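Side-chain contacts in coclaurine N-methyltransferase (Coptis japonica, PDB 6GKV), which transfers a methyl group from S-adenosyl-L-methionine to the nitrogen of coclaurine and probably of related tetrahydroisoquinolines in alkaloid biosynthesis: residues A[287-290]-A[291-295]; A[296-299]-A[300-303]. One frame throughout, in Å; residues are numbered along the deposited sequence.

How the contacts relate
Contacts 1 and 2 follow each other along the chain: 287-295 is the interior of helix 281-297, while 296-303 covers its last residues and the start of helix 299-309. Contact 1 is half buried, with T287, N288, W291 and L292 turned into the protein and N288 lining the pocket that holds N-methylheliamine; its chemistry is an aromatic face under a methyl on the inside and a lysine-glutamate salt bridge on the outside. Contact 2 lies further out, is mostly at the surface, and relies on backbone bonds at a helix start with aliphatic packing. The two meet where L295 CD2 packs on I302 CD1 at 3.6 Å.

Contact 1: residues A[287-290]-A[291-295]; sequences TNEE and WLKRL
T287 and W291 meet one helical turn apart because T287 holds CG2 anti to its own N, while W291 swings its ring back beside its N (chi1 -74°). The methyl therefore sits over the six-membered ring in a CH-pi contact, CG2 lying 3.8 Å from the ring centroid and only 19° off the normal. The hydroxyl is directed elsewhere, OG1 bonding to H283 O and C95 N. N288 crosses the same indole at a slant, its amide plane nearly perpendicular to the ring, with OD1 3.5 Å from W291 CE3. That oxygen is buried without a polar partner, whereas ND2 bonds to F284 O and the side chain touches the bound N-methylheliamine. With an alanine here instead of W291, the T287 methyl and the N288 amide would probably lose the indole they pack on, opening a gap next to a residue of the ligand pocket. On the outer side, E290 bends at chi2 to reach the extended K293, whose NZ forms a salt bridge to E290 OE2 at 2.9 Å, meeting it on the syn side but well out of the carboxylate plane. E289 OE2, 4.4 Å from K293 NZ, is too far for a salt bridge but probably adds some attraction. Underneath run regular i to i+4 helical bonds, among them W291 N to T287 O at 3.1 Å. Within the fold, helix 313-335 packs against W291, L292 and L295 through C327, L328 and W323, helix 79-85 meets W291 and L295, and L104 of helix 104-118 touches E290, W291 and R294.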
loop_
_atom_site.group_PDB
_atom_site.type_symbol
_atom_site.label_atom_id
_atom_site.label_comp_id
_atom_site.label_asym_id
_atom_site.label_seq_id
_atom_site.Cartn_x
_atom_site.Cartn_y
_atom_site.Cartn_z
ATOM N N THR A 287 8.508 5.426 -24.364
ATOM C CA THR A 287 7.337 5.899 -25.095
ATOM C C THR A 287 7.472 7.378 -25.488
ATOM O O THR A 287 7.336 7.728 -26.648
ATOM C CB THR A 287 6.047 5.701 -24.253
ATOM O OG1 THR A 287 5.822 4.305 -24.054
ATOM C CG2 THR A 287 4.872 6.240 -24.969
ATOM N N ASN A 288 7.736 8.227 -24.500
ATOM C CA ASN A 288 7.907 9.644 -24.708
ATOM C C ASN A 288 9.084 9.934 -25.622
ATOM O O ASN A 288 9.098 10.958 -26.337
ATOM C CB ASN A 288 8.116 10.370 -23.381
ATOM C CG ASN A 288 6.812 10.618 -22.626
ATOM O OD1 ASN A 288 6.088 11.564 -22.933
ATOM N ND2 ASN A 288 6.542 9.811 -21.599
ATOM N N GLU A 289 10.076 9.048 -25.575
ATOM C CA GLU A 289 11.289 9.173 -26.396
ATOM C C GLU A 289 10.989 8.867 -27.857
ATOM O O GLU A 289 11.589 9.436 -28.758
ATOM C CB GLU A 289 12.391 8.229 -25.875
ATOM C CG GLU A 289 13.674 8.200 -26.693
ATOM C CD GLU A 289 14.719 7.202 -26.149
ATOM O OE1 GLU A 289 14.341 6.290 -25.381
ATOM O OE2 GLU A 289 15.920 7.328 -26.507
ATOM N N GLU A 290 10.064 7.948 -28.092
ATOM C CA GLU A 290 9.755 7.571 -29.461
ATOM C C GLU A 290 8.890 8.653 -30.096
ATOM O O GLU A 290 8.977 8.905 -31.297
ATOM C CB GLU A 290 9.076 6.192 -29.508
ATOM C CG GLU A 290 10.016 5.025 -29.123
ATOM C CD GLU A 290 11.139 4.792 -30.135
ATOM O OE1 GLU A 290 10.847 4.743 -31.349
ATOM O OE2 GLU A 290 12.317 4.646 -29.717
ATOM N N TRP A 291 8.069 9.284 -29.261
ATOM C CA TRP A 291 7.246 10.407 -29.656
ATOM C C TRP A 291 8.124 11.588 -30.083
ATOM O O TRP A 291 7.892 12.223 -31.123
ATOM C CB TRP A 291 6.336 10.824 -28.498
ATOM C CG TRP A 291 5.182 9.905 -28.226
ATOM C CD1 TRP A 291 4.675 8.953 -29.060
ATOM C CD2 TRP A 291 4.387 9.857 -27.030
ATOM N NE1 TRP A 291 3.610 8.316 -28.459
ATOM C CE2 TRP A 291 3.415 8.851 -27.210
ATOM C CE3 TRP A 291 4.406 10.567 -25.817
ATOM C CZ2 TRP A 291 2.465 8.540 -26.236
ATOM C CZ3 TRP A 291 3.456 10.253 -24.841
ATOM C CH2 TRP A 291 2.498 9.256 -25.064
ATOM N N LEU A 292 9.129 11.879 -29.260
ATOM C CA LEU A 292 10.051 12.977 -29.524
ATOM C C LEU A 292 10.819 12.773 -30.836
ATOM O O LEU A 292 10.932 13.701 -31.630
ATOM C CB LEU A 292 11.015 13.131 -28.358
ATOM C CG LEU A 292 12.155 14.129 -28.525
ATOM C CD1 LEU A 292 11.603 15.543 -28.681
ATOM C CD2 LEU A 292 13.145 14.035 -27.352
ATOM N N LYS A 293 11.332 11.563 -31.069
ATOM C CA LYS A 293 11.982 11.241 -32.352
ATOM C C LYS A 293 11.052 11.534 -33.517
ATOM O O LYS A 293 11.490 11.973 -34.572
ATOM C CB LYS A 293 12.400 9.769 -32.430
ATOM C CG LYS A 293 13.688 9.380 -31.705
ATOM C CD LYS A 293 13.864 7.848 -31.738
ATOM C CE LYS A 293 14.907 7.364 -30.745
ATOM N NZ LYS A 293 14.867 5.872 -30.533
ATOM N N ARG A 294 9.765 11.267 -33.323
ATOM C CA ARG A 294 8.800 11.436 -34.398
ATOM C C ARG A 294 8.511 12.894 -34.685
ATOM O O ARG A 294 8.248 13.250 -35.822
ATOM C CB ARG A 294 7.509 10.694 -34.077
ATOM C CG ARG A 294 7.660 9.212 -34.279
ATOM C CD ARG A 294 6.470 8.412 -33.782
ATOM N NE ARG A 294 6.657 7.017 -34.150
ATOM C CZ ARG A 294 5.952 6.393 -35.082
ATOM N NH1 ARG A 294 4.977 7.028 -35.723
ATOM N NH2 ARG A 294 6.213 5.123 -35.353
ATOM N N LEU A 295 8.549 13.734 -33.657
ATOM C CA LEU A 295 8.447 15.172 -33.864
ATOM C C LEU A 295 9.564 15.654 -34.789
ATOM O O LEU A 295 9.327 15.938 -35.959
ATOM C CB LEU A 295 8.502 15.918 -32.531
ATOM C CG LEU A 295 7.284 15.758 -31.631
ATOM C CD1 LEU A 295 7.383 16.654 -30.402
ATOM C CD2 LEU A 295 6.038 16.067 -32.431
#

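Contact 2: residues A[296-299]-A[300-303]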
loop_
_atom_site.group_PDB
_atom_site.type_symbol
_atom_site.label_atom_id
_atom_site.label_comp_id
_atom_site.label_asym_id
_atom_site.label_seq_id
_atom_site.Cartn_x
_atom_site.Cartn_y
_atom_site.Cartn_z
ATOM N N ASP A 296 10.786 15.683 -34.261
ATOM C CA ASP A 296 11.991 16.155 -34.967
ATOM C C ASP A 296 12.196 15.632 -36.393
ATOM O O ASP A 296 12.837 16.279 -37.219
ATOM C CB ASP A 296 13.227 15.790 -34.140
ATOM C CG ASP A 296 13.211 16.422 -32.768
ATOM O OD1 ASP A 296 12.586 17.499 -32.626
ATOM O OD2 ASP A 296 13.807 15.834 -31.837
ATOM N N ALA A 297 11.670 14.451 -36.674
ATOM C CA ALA A 297 11.836 13.841 -37.984
ATOM C C ALA A 297 10.765 14.340 -38.965
ATOM O O ALA A 297 10.893 14.183 -40.183
ATOM C CB ALA A 297 11.795 12.314 -37.853
ATOM N N ASN A 298 9.706 14.945 -38.437
ATOM C CA ASN A 298 8.638 15.436 -39.299
ATOM C C ASN A 298 8.351 16.898 -39.050
ATOM O O ASN A 298 7.203 17.330 -39.123
ATOM C CB ASN A 298 7.356 14.636 -39.094
ATOM C CG ASN A 298 7.579 13.156 -39.185
ATOM O OD1 ASN A 298 7.622 12.577 -40.277
ATOM N ND2 ASN A 298 7.727 12.526 -38.037
ATOM N N LEU A 299 9.394 17.656 -38.740
ATOM C CA LEU A 299 9.253 19.090 -38.562
ATOM C C LEU A 299 8.827 19.733 -39.873
ATOM O O LEU A 299 8.173 20.773 -39.875
ATOM C CB LEU A 299 10.560 19.702 -38.059
ATOM C CG LEU A 299 10.846 19.263 -36.624
ATOM C CD1 LEU A 299 12.228 19.714 -36.162
ATOM C CD2 LEU A 299 9.755 19.781 -35.697
ATOM N N ASP A 300 9.183 19.098 -40.987
ATOM C CA ASP A 300 8.833 19.627 -42.299
ATOM C C ASP A 300 7.308 19.681 -42.526
ATOM O O ASP A 300 6.835 20.551 -43.251
ATOM C CB ASP A 300 9.523 18.819 -43.417
ATOM C CG ASP A 300 9.216 17.324 -43.358
ATOM O OD1 ASP A 300 8.943 16.807 -42.253
ATOM O OD2 ASP A 300 9.257 16.665 -44.425
ATOM N N VAL A 301 6.550 18.780 -41.895
ATOM C CA VAL A 301 5.084 18.733 -42.030
ATOM C C VAL A 301 4.371 19.288 -40.784
ATOM O O VAL A 301 3.227 19.764 -40.855
ATOM C CB VAL A 301 4.591 17.277 -42.319
ATOM C CG1 VAL A 301 5.209 16.300 -41.345
ATOM C CG2 VAL A 301 3.068 17.168 -42.271
ATOM N N ILE A 302 5.054 19.256 -39.646
ATOM C CA ILE A 302 4.480 19.778 -38.408
ATOM C C ILE A 302 4.516 21.312 -38.377
ATOM O O ILE A 302 3.567 21.954 -37.930
ATOM C CB ILE A 302 5.204 19.205 -37.177
ATOM C CG1 ILE A 302 4.940 17.694 -37.080
ATOM C CG2 ILE A 302 4.750 19.901 -35.902
ATOM C CD1 ILE A 302 5.546 17.019 -35.853
ATOM N N LYS A 303 5.599 21.896 -38.880
ATOM C CA LYS A 303 5.755 23.350 -38.890
ATOM C C LYS A 303 4.627 24.057 -39.678
ATOM O O LYS A 303 3.998 24.973 -39.151
ATOM C CB LYS A 303 7.137 23.729 -39.446
ATOM C CG LYS A 303 7.423 25.216 -39.521
ATOM C CD LYS A 303 8.119 25.675 -38.255
ATOM C CE LYS A 303 8.273 27.174 -38.204
ATOM N NZ LYS A 303 9.030 27.566 -36.995
#
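N298 and V301 join where the chain leaves one helix and starts the next: N298, with phi/psi of -126/35°, breaks the helical path, and its carbonyl takes two backbone donors. I302 N approaches N298 O in the carbonyl plane at 2.9 Å, while V301 N, at 3.2 Å, stands well above that plane. K303 N then bonds to L299 O at 3.0 Å, setting the new helix going. The side chains close around the same carbonyl. V301 puts CG1 between its N and its carbonyl carbon, which brings that methyl 3.2 Å from N298 O. The same CG1 lies 3.5 Å from N298 CB. From the next residue, I302 CG1 comes within 3.1 Å of N298 O, so this oxygen meets aliphatic carbons as well as two N-H groups. D300 folds back, its OD1 reaching 3.3 Å from N298 CA. The N298 amide looks the other way, ND2 bonding to R294 O in the preceding helix. I84 and F81 of helix 79-85 lie against I302, and helix 313-335 receives L299 and K303. The arrangement is a helix-to-helix junction with N298 at the N-cap position, capped by no side-chain bond, which links helices 281-297 and 299-309 away from the ligand sites.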